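Local atomic coordinates of superoxide dismutase [Fe] (Sulfolobus acidocaldarius, PDB entry 1B06), a protein that destroys toxic superoxide radicals by converting them, with protons, into hydrogen peroxide and oxygen at an iron ion, one bound in each subunit. Residues L130-N142 with H159-E173. Sequence-based numbering, arbitrary orientation.
With FE (Fe (III) ion), chain G.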
# COMPACT_ATOMS: atom_id res chain seq x y z
N LEU A 130 2.21 14.84 -0.42
CA LEU A 130 1.47 13.63 -0.75
C LEU A 130 1.85 13.09 -2.13
O LEU A 130 1.69 13.78 -3.14
CB LEU A 130 -0.04 13.92 -0.69
CG LEU A 130 -0.98 12.88 -1.29
CD1 LEU A 130 -1.01 11.65 -0.41
CD2 LEU A 130 -2.37 13.46 -1.44
N PRO A 131 2.38 11.86 -2.20
CA PRO A 131 2.77 11.27 -3.49
C PRO A 131 1.59 10.65 -4.25
O PRO A 131 1.21 9.51 -4.00
CB PRO A 131 3.81 10.23 -3.10
CG PRO A 131 3.44 9.82 -1.70
CD PRO A 131 2.67 10.96 -1.07
N GLY A 132 1.02 11.41 -5.17
CA GLY A 132 -0.10 10.90 -5.94
C GLY A 132 -1.45 11.32 -5.42
O GLY A 132 -1.58 12.36 -4.78
N SER A 133 -2.46 10.50 -5.68
CA SER A 133 -3.84 10.76 -5.27
C SER A 133 -4.14 10.38 -3.83
O SER A 133 -3.67 9.36 -3.34
CB SER A 133 -4.79 10.01 -6.20
OG SER A 133 -4.96 10.72 -7.41
N GLY A 134 -4.94 11.21 -3.16
CA GLY A 134 -5.28 10.94 -1.78
C GLY A 134 -5.87 12.13 -1.08
O GLY A 134 -6.47 13.00 -1.72
N TRP A 135 -5.72 12.18 0.24
CA TRP A 135 -6.25 13.28 1.04
C TRP A 135 -5.26 13.68 2.12
O TRP A 135 -4.36 12.92 2.45
CB TRP A 135 -7.53 12.85 1.77
CG TRP A 135 -8.56 12.15 0.96
CD1 TRP A 135 -8.47 10.91 0.39
CD2 TRP A 135 -9.88 12.63 0.67
NE1 TRP A 135 -9.65 10.59 -0.24
CE2 TRP A 135 -10.53 11.62 -0.08
CE3 TRP A 135 -10.58 13.81 0.97
CZ2 TRP A 135 -11.85 11.77 -0.54
CZ3 TRP A 135 -11.89 13.95 0.52
CH2 TRP A 135 -12.51 12.93 -0.23
N THR A 136 -5.43 14.89 2.66
CA THR A 136 -4.61 15.33 3.78
C THR A 136 -5.66 15.61 4.83
O THR A 136 -6.63 16.34 4.59
CB THR A 136 -3.78 16.58 3.49
OG1 THR A 136 -2.78 16.26 2.51
CG2 THR A 136 -3.07 17.03 4.76
N VAL A 137 -5.49 15.00 5.99
CA VAL A 137 -6.46 15.12 7.06
C VAL A 137 -5.88 15.61 8.37
O VAL A 137 -4.68 15.49 8.61
CB VAL A 137 -7.10 13.73 7.32
CG1 VAL A 137 -8.27 13.84 8.26
CG2 VAL A 137 -7.55 13.11 6.00
N LEU A 138 -6.74 16.17 9.21
CA LEU A 138 -6.34 16.62 10.54
C LEU A 138 -7.23 15.85 11.50
O LEU A 138 -8.45 16.03 11.50
CB LEU A 138 -6.57 18.12 10.72
CG LEU A 138 -6.11 18.59 12.11
CD1 LEU A 138 -4.60 18.53 12.18
CD2 LEU A 138 -6.60 20.00 12.39
N TYR A 139 -6.63 14.96 12.28
CA TYR A 139 -7.37 14.15 13.24
C TYR A 139 -7.23 14.77 14.62
O TYR A 139 -6.34 15.57 14.86
CB TYR A 139 -6.80 12.73 13.36
CG TYR A 139 -6.77 11.89 12.11
CD1 TYR A 139 -7.94 11.30 11.62
CD2 TYR A 139 -5.57 11.64 11.45
CE1 TYR A 139 -7.91 10.49 10.49
CE2 TYR A 139 -5.53 10.83 10.32
CZ TYR A 139 -6.70 10.26 9.84
OH TYR A 139 -6.66 9.46 8.72
N TYR A 140 -8.13 14.39 15.52
CA TYR A 140 -8.02 14.85 16.88
C TYR A 140 -7.78 13.58 17.67
O TYR A 140 -8.61 12.67 17.64
CB TYR A 140 -9.30 15.51 17.38
CG TYR A 140 -9.25 15.73 18.87
CD1 TYR A 140 -8.24 16.51 19.44
CD2 TYR A 140 -10.17 15.12 19.72
CE1 TYR A 140 -8.15 16.68 20.81
CE2 TYR A 140 -10.09 15.29 21.11
CZ TYR A 140 -9.07 16.07 21.64
OH TYR A 140 -8.97 16.24 23.01
N ASP A 141 -6.64 13.49 18.34
CA ASP A 141 -6.32 12.31 19.12
C ASP A 141 -6.72 12.51 20.57
O ASP A 141 -6.07 13.24 21.31
CB ASP A 141 -4.82 12.00 19.05
CG ASP A 141 -4.46 10.72 19.78
OD1 ASP A 141 -5.37 9.91 20.03
OD2 ASP A 141 -3.27 10.54 20.11
N ASN A 142 -7.81 11.87 20.96
CA ASN A 142 -8.33 11.97 22.32
C ASN A 142 -7.37 11.41 23.35
O ASN A 142 -7.41 11.80 24.52
CB ASN A 142 -9.66 11.22 22.40
CG ASN A 142 -9.81 10.17 21.32
OD1 ASN A 142 -10.27 10.46 20.21
ND2 ASN A 142 -9.39 8.94 21.62
N HIS A 159 -4.75 5.88 7.48
CA HIS A 159 -5.67 6.39 8.49
C HIS A 159 -5.16 5.93 9.85
O HIS A 159 -4.52 4.88 9.96
CB HIS A 159 -7.08 5.80 8.33
CG HIS A 159 -7.87 6.39 7.20
ND1 HIS A 159 -8.23 7.72 7.16
CD2 HIS A 159 -8.39 5.83 6.09
CE1 HIS A 159 -8.94 7.95 6.07
NE2 HIS A 159 -9.06 6.82 5.41
N ILE A 160 -5.45 6.71 10.88
CA ILE A 160 -5.08 6.32 12.23
C ILE A 160 -6.41 5.82 12.78
O ILE A 160 -7.39 6.58 12.86
CB ILE A 160 -4.53 7.50 13.05
CG1 ILE A 160 -3.20 7.98 12.47
CG2 ILE A 160 -4.33 7.07 14.50
CD1 ILE A 160 -2.59 9.17 13.19
N ALA A 161 -6.45 4.54 13.14
CA ALA A 161 -7.66 3.89 13.65
C ALA A 161 -8.47 4.63 14.69
O ALA A 161 -7.93 5.13 15.67
CB ALA A 161 -7.31 2.49 14.17
N GLU A 162 -9.78 4.70 14.45
CA GLU A 162 -10.75 5.33 15.35
C GLU A 162 -10.76 6.84 15.54
O GLU A 162 -11.70 7.39 16.11
CB GLU A 162 -10.66 4.68 16.73
CG GLU A 162 -10.60 3.17 16.72
CD GLU A 162 -10.77 2.58 18.10
OE1 GLU A 162 -9.95 2.90 18.99
OE2 GLU A 162 -11.72 1.81 18.31
N LEU A 163 -9.73 7.54 15.07
CA LEU A 163 -9.68 8.98 15.26
C LEU A 163 -10.62 9.75 14.33
O LEU A 163 -10.73 9.44 13.14
CB LEU A 163 -8.25 9.49 15.08
CG LEU A 163 -7.17 8.90 15.98
CD1 LEU A 163 -5.93 9.79 15.95
CD2 LEU A 163 -7.69 8.76 17.41
N PRO A 164 -11.34 10.74 14.87
CA PRO A 164 -12.28 11.56 14.09
C PRO A 164 -11.57 12.59 13.22
O PRO A 164 -10.51 13.11 13.58
CB PRO A 164 -13.14 12.24 15.16
CG PRO A 164 -12.23 12.35 16.33
CD PRO A 164 -11.35 11.12 16.30
N VAL A 165 -12.16 12.87 12.07
CA VAL A 165 -11.62 13.83 11.12
C VAL A 165 -12.14 15.22 11.48
O VAL A 165 -13.35 15.40 11.65
CB VAL A 165 -12.05 13.47 9.69
CG1 VAL A 165 -11.56 14.53 8.72
CG2 VAL A 165 -11.51 12.10 9.32
N ILE A 166 -11.24 16.19 11.61
CA ILE A 166 -11.63 17.56 11.95
C ILE A 166 -11.58 18.47 10.72
O ILE A 166 -12.45 19.32 10.52
CB ILE A 166 -10.70 18.15 13.03
CG1 ILE A 166 -10.77 17.33 14.32
CG2 ILE A 166 -11.08 19.60 13.32
CD1 ILE A 166 -12.18 17.23 14.90
N LEU A 167 -10.54 18.28 9.90
CA LEU A 167 -10.32 19.06 8.69
C LEU A 167 -9.86 18.12 7.58
O LEU A 167 -9.12 17.18 7.84
CB LEU A 167 -9.26 20.14 8.94
CG LEU A 167 -8.99 21.17 7.84
CD1 LEU A 167 -10.20 22.07 7.67
CD2 LEU A 167 -7.77 22.00 8.21
N ILE A 168 -10.28 18.36 6.35
CA ILE A 168 -9.90 17.48 5.26
C ILE A 168 -9.90 18.11 3.87
O ILE A 168 -10.75 18.94 3.55
CB ILE A 168 -10.83 16.25 5.22
CG1 ILE A 168 -10.36 15.25 4.16
CG2 ILE A 168 -12.26 16.70 4.94
CD1 ILE A 168 -10.88 13.85 4.38
N VAL A 169 -8.93 17.71 3.05
CA VAL A 169 -8.82 18.21 1.68
C VAL A 169 -8.67 17.04 0.73
O VAL A 169 -7.79 16.19 0.93
CB VAL A 169 -7.58 19.08 1.43
CG1 VAL A 169 -7.93 20.18 0.46
CG2 VAL A 169 -7.03 19.61 2.72
N ASP A 170 -9.50 17.00 -0.30
CA ASP A 170 -9.45 15.94 -1.30
C ASP A 170 -8.32 16.30 -2.25
O ASP A 170 -8.27 17.43 -2.75
CB ASP A 170 -10.77 15.88 -2.07
CG ASP A 170 -10.87 14.66 -2.98
OD1 ASP A 170 -9.86 13.94 -3.17
OD2 ASP A 170 -11.97 14.43 -3.51
N GLU A 171 -7.41 15.36 -2.49
CA GLU A 171 -6.29 15.62 -3.39
C GLU A 171 -6.23 14.67 -4.57
O GLU A 171 -5.18 14.54 -5.22
CB GLU A 171 -4.98 15.60 -2.61
CG GLU A 171 -4.70 16.90 -1.86
CD GLU A 171 -3.31 16.94 -1.25
OE1 GLU A 171 -2.34 17.23 -1.98
OE2 GLU A 171 -3.19 16.67 -0.04
N PHE A 172 -7.34 14.00 -4.86
CA PHE A 172 -7.41 13.13 -6.02
C PHE A 172 -7.42 14.15 -7.16
O PHE A 172 -7.98 15.24 -7.01
CB PHE A 172 -8.72 12.35 -6.03
CG PHE A 172 -8.61 10.96 -5.48
CD1 PHE A 172 -8.29 10.76 -4.14
CD2 PHE A 172 -8.84 9.85 -6.29
CE1 PHE A 172 -8.20 9.47 -3.61
CE2 PHE A 172 -8.74 8.56 -5.78
CZ PHE A 172 -8.42 8.36 -4.43
N GLU A 173 -6.81 13.83 -8.29
CA GLU A 173 -6.77 14.77 -9.40
C GLU A 173 -8.14 15.28 -9.87
O GLU A 173 -8.25 16.41 -10.34
CB GLU A 173 -6.01 14.16 -10.58
CG GLU A 173 -4.54 13.99 -10.30
CD GLU A 173 -3.82 13.23 -11.38
OE1 GLU A 173 -4.36 12.23 -11.88
OE2 GLU A 173 -2.69 13.64 -11.73
FE FE G . -12.86 13.22 -4.60
O HOH W 1 -3.12 14.53 -6.63
O HOH W 2 -5.60 10.96 -9.74
O HOH W 3 -11.60 11.73 -3.89
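Val137, Ile168 and Val165 meet on the face of the sheet that also carries Trp135, Tyr139 and Asp170. Val137 CG1 presses tightly on Val165 CG1, at 3.4 Å. Val137 CG2 lies beside Ile168 CD1. Ile168 CD1 also reaches Trp135 CE3, its chain extended by chi1 (-175°, CG1 anti to the backbone N) and chi2 (159°). Asp170 passes over one face of the indole, with its carboxylate stacked on the ring, the planes 10° apart. Its CB sits 3.9 Å from the centroid of the six-membered ring of Trp135. A leucine in place of Trp135 would probably leave the Asp170 carboxylate without its flat support and His155 without its indole N-H partner. Phe172 meets the indole obliquely, and Ser133 CB lies over the Phe172 ring. At the far end, Tyr139 packs on Leu163 CB, and its OH is hydrogen-bonded to His159 ND1 (2.8 Å) at the edge of the imidazole.

On the reverse face, Leu138 CB touches Leu167 CB. Thr136 OG1 donates to Glu171 OE2 at 2.6 Å, nearly in line with the C-O bond. Glu171 OE1 forms a salt bridge with Arg184, so both carboxylate oxygens are held.

Thr136 and Val169 exchange backbone hydrogen bonds as an antiparallel pair. Ile166 and Leu167 both face Leu138, a classic beta bulge; Ile166 N gives Leu138 O a 2.8 Å hydrogen bond, and the one from Leu167 N is weak. At the metal end, Phe172 N donates to Asp170 OD1 in an Asx turn. Asp170 OD2 binds the iron at 1.9 Å, joined by His33, His84, His174 and water 3. This is the aspartate side of the metal site of iron/manganese superoxide dismutases, on strand 165-170, outermost within this chain in the C-terminal domain's three-stranded antiparallel sheet.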